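Local atomic coordinates of ribonucleoside triphosphate reductase (Lactobacillus leichmannii, PDB entry 1L1L), a protein that reduces ribonucleoside triphosphates to deoxyribonucleotides as a monomeric, allosterically regulated, B12-dependent (class II) ribonucleotide reductase. Residues A[517-520]-A[521-525]; A[425-428]-A[429-433]. All blocks are in the same frame, centred on the assembly; numbering follows the deposited sequence.

In the fold
Both contacts are local, one in the first half of the long helix 512-536 and the other spanning the whole of the short helix 426-431. Their centres lie 15 Å apart, and their nearest atoms, about 5 Å apart, do not touch. Shared neighbours join them: W480 and R484 of helix 477-485, and L436 of helix 436-450, meet side chains from both. In each, half of the touching residues are buried and few are fully exposed. In interaction 1, D519 pairs with R389 and, by a long salt bridge, with K523. In interaction 2, E430 finds its cation outside, in R484, while E431 is exposed; its chemistry is largely that of starting and stopping a helix directly after strand 421-424.

Interaction 1: residues A[517-520]-A[521-525]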
ATOM      1  N   MET A 517       9.202  -0.093  26.512  1.00 40.09           N
ATOM      2  CA  MET A 517       9.458   0.917  25.500  1.00 39.47           C
ATOM      3  C   MET A 517       8.361   1.011  24.436  1.00 38.55           C
ATOM      4  O   MET A 517       7.990   2.114  24.039  1.00 37.98           O
ATOM      5  CB  MET A 517      10.849   0.728  24.867  1.00 40.51           C
ATOM      6  CG  MET A 517      11.324  -0.697  24.652  1.00 42.24           C
ATOM      7  SD  MET A 517      13.164  -0.824  24.693  1.00 42.61           S
ATOM      8  CE  MET A 517      13.619  -0.112  23.132  1.00 41.97           C
ATOM      9  N   VAL A 518       7.814  -0.118  23.987  1.00 37.18           N
ATOM     10  CA  VAL A 518       6.758  -0.031  22.975  1.00 36.63           C
ATOM     11  C   VAL A 518       5.437   0.376  23.613  1.00 36.38           C
ATOM     12  O   VAL A 518       4.654   1.109  23.010  1.00 36.31           O
ATOM     13  CB  VAL A 518       6.573  -1.356  22.184  1.00 35.85           C
ATOM     14  CG1 VAL A 518       7.885  -1.744  21.513  1.00 35.24           C
ATOM     15  CG2 VAL A 518       6.074  -2.454  23.093  1.00 35.21           C
ATOM     16  N   ASP A 519       5.201  -0.072  24.843  1.00 36.53           N
ATOM     17  CA  ASP A 519       3.972   0.275  25.543  1.00 37.12           C
ATOM     18  C   ASP A 519       3.849   1.784  25.804  1.00 36.51           C
ATOM     19  O   ASP A 519       2.761   2.347  25.725  1.00 35.40           O
ATOM     20  CB  ASP A 519       3.890  -0.494  26.864  1.00 39.01           C
ATOM     21  CG  ASP A 519       2.618  -0.193  27.632  1.00 41.10           C
ATOM     22  OD1 ASP A 519       1.521  -0.505  27.120  1.00 41.75           O
ATOM     23  OD2 ASP A 519       2.713   0.363  28.748  1.00 42.15           O
ATOM     24  N   GLN A 520       4.961   2.444  26.118  1.00 36.93           N
ATOM     25  CA  GLN A 520       4.918   3.884  26.386  1.00 36.74           C
ATOM     26  C   GLN A 520       4.632   4.671  25.117  1.00 35.83           C
ATOM     27  O   GLN A 520       3.967   5.707  25.144  1.00 35.56           O
ATOM     28  CB  GLN A 520       6.241   4.364  26.981  1.00 39.05           C
ATOM     29  CG  GLN A 520       6.618   3.677  28.268  1.00 41.45           C
ATOM     30  CD  GLN A 520       7.822   4.318  28.914  1.00 43.76           C
ATOM     31  OE1 GLN A 520       8.869   4.498  28.275  1.00 44.51           O
ATOM     32  NE2 GLN A 520       7.686   4.670  30.190  1.00 44.23           N
ATOM     33  N   LEU A 521       5.148   4.175  24.001  1.00 35.08           N
ATOM     34  CA  LEU A 521       4.936   4.830  22.727  1.00 34.44           C
ATOM     35  C   LEU A 521       3.469   4.684  22.329  1.00 33.67           C
ATOM     36  O   LEU A 521       2.865   5.623  21.818  1.00 32.28           O
ATOM     37  CB  LEU A 521       5.862   4.217  21.675  1.00 35.08           C
ATOM     38  CG  LEU A 521       7.344   4.395  22.033  1.00 35.93           C
ATOM     39  CD1 LEU A 521       8.233   3.611  21.076  1.00 36.07           C
ATOM     40  CD2 LEU A 521       7.680   5.873  22.003  1.00 36.28           C
ATOM     41  N   TYR A 522       2.893   3.511  22.584  1.00 34.65           N
ATOM     42  CA  TYR A 522       1.486   3.287  22.246  1.00 35.09           C
ATOM     43  C   TYR A 522       0.613   4.247  23.044  1.00 35.13           C
ATOM     44  O   TYR A 522      -0.255   4.937  22.503  1.00 34.83           O
ATOM     45  CB  TYR A 522       1.074   1.839  22.556  1.00 35.51           C
ATOM     46  CG  TYR A 522      -0.409   1.589  22.375  1.00 36.75           C
ATOM     47  CD1 TYR A 522      -1.029   1.824  21.143  1.00 37.22           C
ATOM     48  CD2 TYR A 522      -1.199   1.143  23.431  1.00 36.93           C
ATOM     49  CE1 TYR A 522      -2.395   1.625  20.969  1.00 36.69           C
ATOM     50  CE2 TYR A 522      -2.581   0.937  23.267  1.00 37.38           C
ATOM     51  CZ  TYR A 522      -3.168   1.182  22.033  1.00 37.36           C
ATOM     52  OH  TYR A 522      -4.524   0.990  21.851  1.00 37.02           O
ATOM     53  N   LYS A 523       0.851   4.290  24.346  1.00 35.63           N
ATOM     54  CA  LYS A 523       0.077   5.166  25.207  1.00 35.65           C
ATOM     55  C   LYS A 523       0.260   6.638  24.814  1.00 34.61           C
ATOM     56  O   LYS A 523      -0.647   7.447  24.984  1.00 33.98           O
ATOM     57  CB  LYS A 523       0.464   4.922  26.669  1.00 37.31           C
ATOM     58  CG  LYS A 523       0.174   3.500  27.132  1.00 39.16           C
ATOM     59  CD  LYS A 523       0.428   3.316  28.617  1.00 41.74           C
ATOM     60  CE  LYS A 523       0.101   1.893  29.052  1.00 42.35           C
ATOM     61  NZ  LYS A 523      -1.309   1.524  28.723  1.00 43.31           N
ATOM     62  N   ALA A 524       1.422   6.967  24.253  1.00 33.85           N
ATOM     63  CA  ALA A 524       1.708   8.337  23.819  1.00 32.44           C
ATOM     64  C   ALA A 524       0.836   8.711  22.625  1.00 32.25           C
ATOM     65  O   ALA A 524       0.369   9.846  22.511  1.00 31.74           O
ATOM     66  CB  ALA A 524       3.180   8.473  23.449  1.00 33.10           C
ATOM     67  N   VAL A 525       0.628   7.752  21.722  1.00 31.33           N
ATOM     68  CA  VAL A 525      -0.206   7.998  20.552  1.00 29.78           C
ATOM     69  C   VAL A 525      -1.673   8.120  20.962  1.00 29.99           C
ATOM     70  O   VAL A 525      -2.415   8.911  20.388  1.00 29.62           O
ATOM     71  CB  VAL A 525      -0.117   6.855  19.521  1.00 28.57           C
ATOM     72  CG1 VAL A 525      -1.110   7.124  18.400  1.00 26.72           C
ATOM     73  CG2 VAL A 525       1.306   6.738  18.967  1.00 26.62           C
TER
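The carboxylate of D519 has the side chain of K523 coming down on one side of its plane, outside the oxygen edge. CD of the lysine descends to CE, which lies beyond the two oxygens and still clear of their plane, on the side the chain comes from, 3.0 Å from OD2 of D519 and 3.4 Å from OD1. The closest approach to the carboxylate is therefore a methylene, and the ammonium group follows behind it. A bend at the last torsion of K523 (chi4 -57°) turns NZ to the OD1 side, where it makes a long salt bridge of 3.8 Å with OD1 of D519. That same oxygen has a second cation, R389, so the lysine adds a looser charge to a carboxylate already paired. The ring of Y522 swings off the helix instead of lying on the preceding turn: with CG anti to the backbone N (chi1 173°), it reaches R389 and D392, and its hydroxyl is hydrogen-bonded to D644.

These are i to i+4 contacts on one amphipathic helix, 512-536, whose buried side packs on helices 436-450 and 477-485 and on strand 471-474, probably as part of the outer helical layer of the alpha-beta barrel. The backbone bonds repeat the same step, Y522 N to V518 O at 3.0 Å and K523 N to D519 O at 3.1 Å; A524 N to Q520 O is more bent, with 135° at the hydrogen. On the buried side L521 sits tightly over the previous turn, its CG 3.1 Å from M517 O and its CD1 3.3 Å from the same oxygen, while its outer surface meets W480, L436 and F440. V518 and V525 turn to strand 471-474, touching M474 and I472.

Interaction 2: residues A[425-428]-A[429-433]; sequences FPLI and AEEQG
E430 lays its extended chain alongside the carbonyl of P426, with CG 3.2 Å from P426 O, on the closely packed side of this short helix. Extension carries the carboxylate outward to R484, a salt bridge, and to the indole of W480, a weak hydrogen bond. P426 touches that same indole, and A429 and E430 both meet L436. At the helix start F425 takes the N-cap position: its carbonyl receives A429 N at 2.8 Å in a nearly straight bond, while its ring turns away into V553, A557 and A559. I428 also reaches A557, so one end of the turn is wedged into the interior.

The solvent side belongs to E431, which is exposed though it touches H22; L427 is shared between it and helix 477-485, where it meets D479 and T483. With CG anti to its backbone N (chi1 -172°), L427 comes beside the following turn, and the E431 carboxylate lies with one face against the leucine, CG of L427 over its CD, 3.7 Å from OE1. The last turn winds down through Q432 N to I428 O, a bond bent to 132°, and ends in a Schellman motif: G433 N bonds E430 O, and the next residue's N reaches A429 O. G433 adopts the positive phi of the C' position, and the side-chain NE2 of Q432 is hydrogen-bonded to G91 O and K20 O.

OE1 of E431 faces the acceptor L427 O at 3.3 Å, which may slightly disfavour its charge, although solvent should screen it, whereas R484 should keep E430 ionised.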
ATOM      1  N   PHE A 425      10.745   6.027  12.731  1.00 29.55           N
ATOM      2  CA  PHE A 425      11.948   5.219  12.843  1.00 29.65           C
ATOM      3  C   PHE A 425      12.562   5.585  14.200  1.00 30.80           C
ATOM      4  O   PHE A 425      13.362   6.523  14.300  1.00 29.87           O
ATOM      5  CB  PHE A 425      12.933   5.564  11.722  1.00 30.97           C
ATOM      6  CG  PHE A 425      12.358   5.445  10.333  1.00 31.08           C
ATOM      7  CD1 PHE A 425      11.877   4.229   9.860  1.00 32.16           C
ATOM      8  CD2 PHE A 425      12.322   6.550   9.488  1.00 31.09           C
ATOM      9  CE1 PHE A 425      11.367   4.119   8.551  1.00 32.01           C
ATOM     10  CE2 PHE A 425      11.817   6.454   8.190  1.00 32.16           C
ATOM     11  CZ  PHE A 425      11.337   5.231   7.721  1.00 31.62           C
ATOM     12  N   PRO A 426      12.176   4.861  15.259  1.00 32.06           N
ATOM     13  CA  PRO A 426      12.653   5.075  16.633  1.00 32.70           C
ATOM     14  C   PRO A 426      14.150   5.357  16.786  1.00 32.88           C
ATOM     15  O   PRO A 426      14.531   6.373  17.373  1.00 32.43           O
ATOM     16  CB  PRO A 426      12.223   3.796  17.347  1.00 33.44           C
ATOM     17  CG  PRO A 426      10.910   3.496  16.690  1.00 34.02           C
ATOM     18  CD  PRO A 426      11.187   3.764  15.213  1.00 32.73           C
ATOM     19  N   LEU A 427      14.994   4.466  16.277  1.00 33.36           N
ATOM     20  CA  LEU A 427      16.437   4.656  16.390  1.00 34.13           C
ATOM     21  C   LEU A 427      16.897   5.984  15.796  1.00 35.46           C
ATOM     22  O   LEU A 427      17.636   6.742  16.438  1.00 35.37           O
ATOM     23  CB  LEU A 427      17.186   3.505  15.716  1.00 33.94           C
ATOM     24  CG  LEU A 427      18.702   3.475  15.928  1.00 34.22           C
ATOM     25  CD1 LEU A 427      19.019   3.506  17.423  1.00 34.34           C
ATOM     26  CD2 LEU A 427      19.283   2.219  15.289  1.00 34.45           C
ATOM     27  N   ILE A 428      16.449   6.276  14.579  1.00 35.17           N
ATOM     28  CA  ILE A 428      16.833   7.509  13.909  1.00 35.33           C
ATOM     29  C   ILE A 428      16.278   8.768  14.579  1.00 35.87           C
ATOM     30  O   ILE A 428      16.980   9.777  14.705  1.00 36.12           O
ATOM     31  CB  ILE A 428      16.408   7.474  12.429  1.00 34.56           C
ATOM     32  CG1 ILE A 428      17.090   6.286  11.734  1.00 34.09           C
ATOM     33  CG2 ILE A 428      16.784   8.777  11.747  1.00 33.34           C
ATOM     34  CD1 ILE A 428      16.663   6.084  10.307  1.00 34.49           C
ATOM     35  N   ALA A 429      15.026   8.724  15.013  1.00 36.03           N
ATOM     36  CA  ALA A 429      14.439   9.886  15.670  1.00 36.91           C
ATOM     37  C   ALA A 429      15.263  10.234  16.915  1.00 37.01           C
ATOM     38  O   ALA A 429      15.570  11.396  17.160  1.00 36.86           O
ATOM     39  CB  ALA A 429      12.997   9.600  16.056  1.00 36.75           C
ATOM     40  N   GLU A 430      15.625   9.211  17.684  1.00 37.92           N
ATOM     41  CA  GLU A 430      16.415   9.383  18.901  1.00 39.41           C
ATOM     42  C   GLU A 430      17.798   9.956  18.601  1.00 40.38           C
ATOM     43  O   GLU A 430      18.268  10.853  19.302  1.00 40.80           O
ATOM     44  CB  GLU A 430      16.564   8.041  19.624  1.00 39.25           C
ATOM     45  CG  GLU A 430      15.274   7.519  20.234  1.00 38.93           C
ATOM     46  CD  GLU A 430      15.469   6.216  20.978  1.00 39.67           C
ATOM     47  OE1 GLU A 430      14.666   5.938  21.894  1.00 40.16           O
ATOM     48  OE2 GLU A 430      16.412   5.461  20.648  1.00 40.33           O
ATOM     49  N   GLU A 431      18.444   9.429  17.563  1.00 39.88           N
ATOM     50  CA  GLU A 431      19.769   9.891  17.161  1.00 40.28           C
ATOM     51  C   GLU A 431      19.709  11.333  16.640  1.00 39.73           C
ATOM     52  O   GLU A 431      20.719  12.043  16.644  1.00 40.03           O
ATOM     53  CB  GLU A 431      20.351   8.950  16.096  1.00 40.79           C
ATOM     54  CG  GLU A 431      20.532   7.512  16.593  1.00 43.57           C
ATOM     55  CD  GLU A 431      20.948   6.541  15.498  1.00 44.21           C
ATOM     56  OE1 GLU A 431      20.275   6.505  14.443  1.00 45.58           O
ATOM     57  OE2 GLU A 431      21.943   5.805  15.697  1.00 45.21           O
ATOM     58  N   GLN A 432      18.526  11.765  16.200  1.00 38.38           N
ATOM     59  CA  GLN A 432      18.336  13.131  15.708  1.00 37.37           C
ATOM     60  C   GLN A 432      17.937  14.064  16.852  1.00 37.35           C
ATOM     61  O   GLN A 432      17.479  15.184  16.620  1.00 37.04           O
ATOM     62  CB  GLN A 432      17.265  13.179  14.618  1.00 37.14           C
ATOM     63  CG  GLN A 432      17.729  12.616  13.280  1.00 36.40           C
ATOM     64  CD  GLN A 432      18.687  13.546  12.571  1.00 36.07           C
ATOM     65  OE1 GLN A 432      19.647  14.028  13.165  1.00 36.06           O
ATOM     66  NE2 GLN A 432      18.432  13.805  11.294  1.00 34.11           N
ATOM     67  N   GLY A 433      18.093  13.577  18.080  1.00 36.60           N
ATOM     68  CA  GLY A 433      17.790  14.382  19.253  1.00 36.09           C
ATOM     69  C   GLY A 433      16.332  14.572  19.620  1.00 35.80           C
ATOM     70  O   GLY A 433      15.983  15.521  20.331  1.00 34.83           O
TER